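Local atomic coordinates of putative thioesterase (Escherichia coli, PDB entry 5UGZ), a protein that hydrolyses thioester-bound intermediates as a type II thioesterase, releasing them from the NRPS/PKS assembly line of the colibactin pathway. Residues D78-F83 against H114-P119; M103-V108 against E218-R223. All blocks are in the same frame, centred on the assembly; numbering follows the deposited sequence.

Interaction 1: residues D78-F83 against H114-P119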
# COMPACT_ATOMS: atom_id res chain seq x y z
N ASP A 78 11.63 -8.95 -2.63
CA ASP A 78 10.94 -9.93 -1.80
C ASP A 78 9.49 -10.10 -2.24
O ASP A 78 9.02 -11.23 -2.43
CB ASP A 78 11.04 -9.49 -0.34
CG ASP A 78 10.34 -10.42 0.64
OD1 ASP A 78 10.84 -11.53 0.89
OD2 ASP A 78 9.31 -9.99 1.21
N LEU A 79 8.76 -9.00 -2.44
CA LEU A 79 7.36 -9.09 -2.85
C LEU A 79 7.21 -9.64 -4.27
O LEU A 79 6.29 -10.41 -4.55
CB LEU A 79 6.67 -7.74 -2.74
CG LEU A 79 6.34 -7.35 -1.31
CD1 LEU A 79 5.75 -5.96 -1.29
CD2 LEU A 79 5.40 -8.35 -0.68
N TYR A 80 8.11 -9.25 -5.19
CA TYR A 80 8.08 -9.82 -6.52
C TYR A 80 8.13 -11.34 -6.48
O TYR A 80 7.44 -12.01 -7.26
CB TYR A 80 9.22 -9.28 -7.37
CG TYR A 80 9.19 -9.90 -8.75
CD1 TYR A 80 8.23 -9.50 -9.69
CD2 TYR A 80 10.07 -10.91 -9.11
CE1 TYR A 80 8.17 -10.08 -10.95
CE2 TYR A 80 10.02 -11.48 -10.37
CZ TYR A 80 9.06 -11.06 -11.28
OH TYR A 80 9.00 -11.62 -12.53
N GLN A 81 8.96 -11.91 -5.60
CA GLN A 81 8.99 -13.37 -5.46
C GLN A 81 7.62 -13.89 -5.01
O GLN A 81 7.21 -14.99 -5.40
CB GLN A 81 10.08 -13.79 -4.46
CG GLN A 81 11.51 -13.60 -4.95
CD GLN A 81 11.74 -14.17 -6.34
OE1 GLN A 81 10.97 -15.01 -6.82
NE2 GLN A 81 12.79 -13.71 -7.00
N GLN A 82 6.92 -13.13 -4.17
CA GLN A 82 5.55 -13.51 -3.82
C GLN A 82 4.64 -13.42 -5.03
O GLN A 82 3.93 -14.38 -5.36
CB GLN A 82 5.04 -12.60 -2.70
CG GLN A 82 5.98 -12.47 -1.52
CD GLN A 82 6.52 -13.79 -1.09
OE1 GLN A 82 5.76 -14.74 -0.88
NE2 GLN A 82 7.85 -13.89 -0.99
N PHE A 83 4.67 -12.28 -5.71
CA PHE A 83 3.88 -12.03 -6.90
C PHE A 83 3.94 -13.20 -7.88
O PHE A 83 2.90 -13.65 -8.38
CB PHE A 83 4.38 -10.73 -7.54
CG PHE A 83 3.85 -10.45 -8.92
CD1 PHE A 83 2.60 -9.89 -9.10
CD2 PHE A 83 4.63 -10.70 -10.03
CE1 PHE A 83 2.14 -9.62 -10.34
CE2 PHE A 83 4.17 -10.43 -11.28
CZ PHE A 83 2.92 -9.89 -11.44
N HIS A 114 10.94 -6.55 -15.52
CA HIS A 114 11.08 -7.97 -15.78
C HIS A 114 10.42 -8.41 -17.08
O HIS A 114 10.62 -9.55 -17.51
CB HIS A 114 10.52 -8.77 -14.61
CG HIS A 114 11.50 -8.93 -13.48
ND1 HIS A 114 11.80 -7.91 -12.61
CD2 HIS A 114 12.25 -9.99 -13.10
CE1 HIS A 114 12.69 -8.34 -11.73
NE2 HIS A 114 12.98 -9.59 -12.00
N GLY A 115 9.66 -7.55 -17.74
CA GLY A 115 9.03 -7.92 -18.97
C GLY A 115 7.61 -8.43 -18.87
O GLY A 115 7.14 -9.07 -19.81
N HIS A 116 6.92 -8.17 -17.77
CA HIS A 116 5.50 -8.48 -17.67
C HIS A 116 4.69 -7.35 -18.28
O HIS A 116 5.19 -6.25 -18.50
CB HIS A 116 5.10 -8.69 -16.21
CG HIS A 116 5.80 -9.83 -15.54
ND1 HIS A 116 5.37 -11.13 -15.66
CD2 HIS A 116 6.90 -9.86 -14.75
CE1 HIS A 116 6.18 -11.92 -14.97
NE2 HIS A 116 7.11 -11.17 -14.41
N ASP A 117 3.41 -7.62 -18.54
CA ASP A 117 2.54 -6.60 -19.09
C ASP A 117 2.16 -5.58 -18.03
O ASP A 117 2.36 -5.78 -16.83
CB ASP A 117 1.26 -7.20 -19.67
CG ASP A 117 1.53 -8.22 -20.75
OD1 ASP A 117 2.39 -7.97 -21.63
OD2 ASP A 117 0.87 -9.28 -20.70
N MET A 118 1.61 -4.47 -18.52
CA MET A 118 1.11 -3.40 -17.66
C MET A 118 -0.12 -3.87 -16.87
O MET A 118 -0.95 -4.60 -17.41
CB MET A 118 0.76 -2.19 -18.54
CG MET A 118 0.39 -0.90 -17.83
SD MET A 118 1.73 0.13 -17.21
CE MET A 118 2.84 0.21 -18.62
N PRO A 119 -0.25 -3.48 -15.60
CA PRO A 119 -1.51 -3.74 -14.88
C PRO A 119 -2.70 -3.06 -15.55
O PRO A 119 -2.54 -2.14 -16.36
CB PRO A 119 -1.25 -3.14 -13.49
CG PRO A 119 -0.09 -2.19 -13.70
CD PRO A 119 0.75 -2.83 -14.73
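Y80 reaches from helix 72-83 to two histidines, H114 and H116, on the loop that leads toward strand 121-125. Its CG stands anti to the backbone N (chi1 179°), which sends the phenol out from the helix, its ring stacking on H114 and its hydroxyl reaching the edge of H116. Against H114 the contact is a face-to-face stack with ring centroids 4.3 Å apart and planes inclined by 28°. The overlap is partial: Y80 CE2 lies over the rim of the imidazole rather than its middle. H114 is itself held by ND1, hydrogen-bonded to the carbonyl O of Y110, a bond that helps fix the rotation of the ring. The hydroxyl goes to the other histidine: Y80 OH and H116 NE2 are hydrogen-bonded at 2.7 Å, with the oxygen lying in the plane of the imidazole. An alanine here is likely to leave H116 NE2 without this mate and to strip H114 of its stacking partner, opening a gap between helix and loop.

In the alpha/beta-hydrolase fold, helices 72-83 and 99-113 pack side by side against the parallel sheet, and this contact joins the first to the turn that ends the second. G115, with positive phi, makes a Schellman motif there, and the chain then turns so that H116 follows H114 onto the tyrosine.

One turn further along helix 72-83, the F83 ring points an edge at the face of H116, the planes at 86°. The nearest atoms of this pair, F83 CE2 and H116 NE2, are 4.4 Å apart. Y87 stacks on F83 and also meets H116, while I111 of helix 99-113 touches both.

Interaction 2: residues M103-V108 against E218-R223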
# COMPACT_ATOMS: atom_id res chain seq x y z
N MET A 103 5.44 0.88 -2.03
CA MET A 103 5.89 -0.42 -2.48
C MET A 103 5.14 -0.87 -3.73
O MET A 103 5.74 -1.44 -4.63
CB MET A 103 5.76 -1.45 -1.35
CG MET A 103 6.71 -1.16 -0.20
SD MET A 103 7.00 -2.51 0.98
CE MET A 103 7.68 -3.76 -0.09
N ALA A 104 3.83 -0.61 -3.79
CA ALA A 104 3.08 -0.90 -5.01
C ALA A 104 3.65 -0.14 -6.20
O ALA A 104 3.78 -0.69 -7.30
CB ALA A 104 1.61 -0.58 -4.82
N PHE A 105 3.99 1.14 -6.01
CA PHE A 105 4.55 1.92 -7.09
C PHE A 105 5.88 1.34 -7.57
O PHE A 105 6.11 1.19 -8.77
CB PHE A 105 4.75 3.37 -6.65
CG PHE A 105 5.46 4.21 -7.68
CD1 PHE A 105 4.77 4.73 -8.76
CD2 PHE A 105 6.82 4.47 -7.57
CE1 PHE A 105 5.44 5.50 -9.72
CE2 PHE A 105 7.49 5.22 -8.50
CZ PHE A 105 6.79 5.75 -9.58
N GLU A 106 6.77 1.05 -6.63
CA GLU A 106 8.10 0.54 -6.97
C GLU A 106 8.01 -0.87 -7.54
O GLU A 106 8.77 -1.24 -8.44
CB GLU A 106 8.99 0.58 -5.72
CG GLU A 106 9.35 2.00 -5.25
CD GLU A 106 10.24 2.75 -6.25
OE1 GLU A 106 11.00 2.07 -6.95
OE2 GLU A 106 10.19 3.99 -6.35
N LEU A 107 7.07 -1.67 -7.03
CA LEU A 107 6.87 -3.05 -7.48
C LEU A 107 6.35 -3.12 -8.92
O LEU A 107 6.75 -4.02 -9.67
CB LEU A 107 5.89 -3.75 -6.54
CG LEU A 107 5.49 -5.17 -6.96
CD1 LEU A 107 6.74 -6.05 -7.07
CD2 LEU A 107 4.50 -5.74 -5.97
N VAL A 108 5.42 -2.24 -9.31
CA VAL A 108 4.91 -2.29 -10.68
C VAL A 108 6.04 -2.02 -11.67
O VAL A 108 6.19 -2.73 -12.67
CB VAL A 108 3.71 -1.33 -10.89
CG1 VAL A 108 4.08 0.13 -10.69
CG2 VAL A 108 3.13 -1.53 -12.30
N GLU A 218 -0.16 12.64 -10.97
CA GLU A 218 -0.72 12.52 -12.31
C GLU A 218 0.33 12.31 -13.39
O GLU A 218 0.05 11.69 -14.42
CB GLU A 218 -1.59 13.74 -12.61
CG GLU A 218 -2.85 13.79 -11.75
CD GLU A 218 -3.58 15.12 -11.79
OE1 GLU A 218 -3.26 15.96 -12.65
OE2 GLU A 218 -4.48 15.31 -10.93
N LYS A 219 1.56 12.80 -13.19
CA LYS A 219 2.58 12.61 -14.22
C LYS A 219 3.07 11.17 -14.33
O LYS A 219 3.81 10.86 -15.28
CB LYS A 219 3.78 13.52 -13.94
CG LYS A 219 4.33 13.37 -12.53
CD LYS A 219 5.68 14.01 -12.40
CE LYS A 219 6.20 13.91 -10.99
NZ LYS A 219 5.36 14.69 -10.04
N PHE A 220 2.71 10.29 -13.40
CA PHE A 220 3.22 8.92 -13.37
C PHE A 220 2.43 7.96 -14.24
O PHE A 220 2.82 6.79 -14.36
CB PHE A 220 3.27 8.43 -11.92
CG PHE A 220 4.31 9.12 -11.10
CD1 PHE A 220 5.65 8.84 -11.29
CD2 PHE A 220 3.97 10.09 -10.18
CE1 PHE A 220 6.62 9.50 -10.56
CE2 PHE A 220 4.94 10.75 -9.44
CZ PHE A 220 6.26 10.46 -9.63
N THR A 221 1.35 8.42 -14.87
CA THR A 221 0.59 7.64 -15.83
C THR A 221 0.13 8.55 -16.96
O THR A 221 -0.08 9.75 -16.76
CB THR A 221 -0.62 6.96 -15.17
OG1 THR A 221 -1.30 6.14 -16.13
CG2 THR A 221 -1.57 8.00 -14.64
N THR A 222 -0.00 7.98 -18.16
CA THR A 222 -0.60 8.72 -19.26
C THR A 222 -2.12 8.72 -19.22
O THR A 222 -2.75 9.45 -19.99
CB THR A 222 -0.19 8.16 -20.60
OG1 THR A 222 -0.67 6.81 -20.70
CG2 THR A 222 1.31 8.19 -20.76
N ARG A 223 -2.72 7.91 -18.36
CA ARG A 223 -4.17 7.85 -18.29
C ARG A 223 -4.68 8.74 -17.16
O ARG A 223 -3.94 9.48 -16.51
CB ARG A 223 -4.65 6.41 -18.17
CG ARG A 223 -4.28 5.65 -19.42
CD ARG A 223 -5.13 4.44 -19.73
NE ARG A 223 -6.56 4.63 -19.53
CZ ARG A 223 -7.46 3.67 -19.73
NH1 ARG A 223 -7.06 2.48 -20.16
NH2 ARG A 223 -8.75 3.89 -19.52
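F105 and F220 are the two residues that touch here, one on helix 99-113 and the other at the end of a short 3-10 segment. Both are buried. Just before the phenylalanine, K219 bends back over its neighbour: K219 CG sits 4.0 Å above the plane of the F220 ring, near the rim, and the chain carries on to NZ, which forms a salt bridge with D131 and a hydrogen bond to the carbonyl O of A216.

F220 offers its other face to F105. The pair is T-shaped (edge-to-face), the edge of F105 directed at the face of F220, with planes at 79° and centroids 5.2 Å apart. The approach is off-centre: F105 CE1 and CZ each lie 3.7 Å from F220 CD1. F105 CG lies anti to its own backbone N (chi1 174°), and that torsion carries the ring away from the helix toward the loop; F220 has its CG anti to the carbonyl carbon instead (chi1 -70°), and the two side chains cross at about a right angle.

In this alpha/beta-hydrolase fold, F105 belongs to the helix that follows strand 91-97, and F220 to the long connection between strands 198-203 and 225-230, the last two of the sheet. F124 of strand 121-125 packs on F105 as well, and H109, one turn on, meets its ring edge-to-face.

Beyond F220 the loop is tied down by polar bonds. T221 OG1 accepts from R223 N at 3.2 Å along a nearly straight line, an ST turn, and the same hydroxyl hydrogen-bonds to the carbonyl O of C196. R223 then reaches out through NH1 to the carbonyl O of G260, the last residue of the chain.

In the fold
Helix 99-113 connects the two contacts, whose centres are about 14 Å apart. Interaction 2 uses the middle of this helix, and the chain leaving its far end supplies the histidines of interaction 1. The two also pack directly on each other: P119 CG meets V108 CG2 at 3.6 Å, and the side chain of L79 lies against M103. Helix 99-113 is thus flanked by helix 72-83 and by the 218-223 loop. Its start overlaps a GxSxG pattern (G96, S98, G100) consistent with a nucleophile elbow, with S98 as the probable nucleophile. Interaction 1 lies toward the opposite end of the helix from that serine.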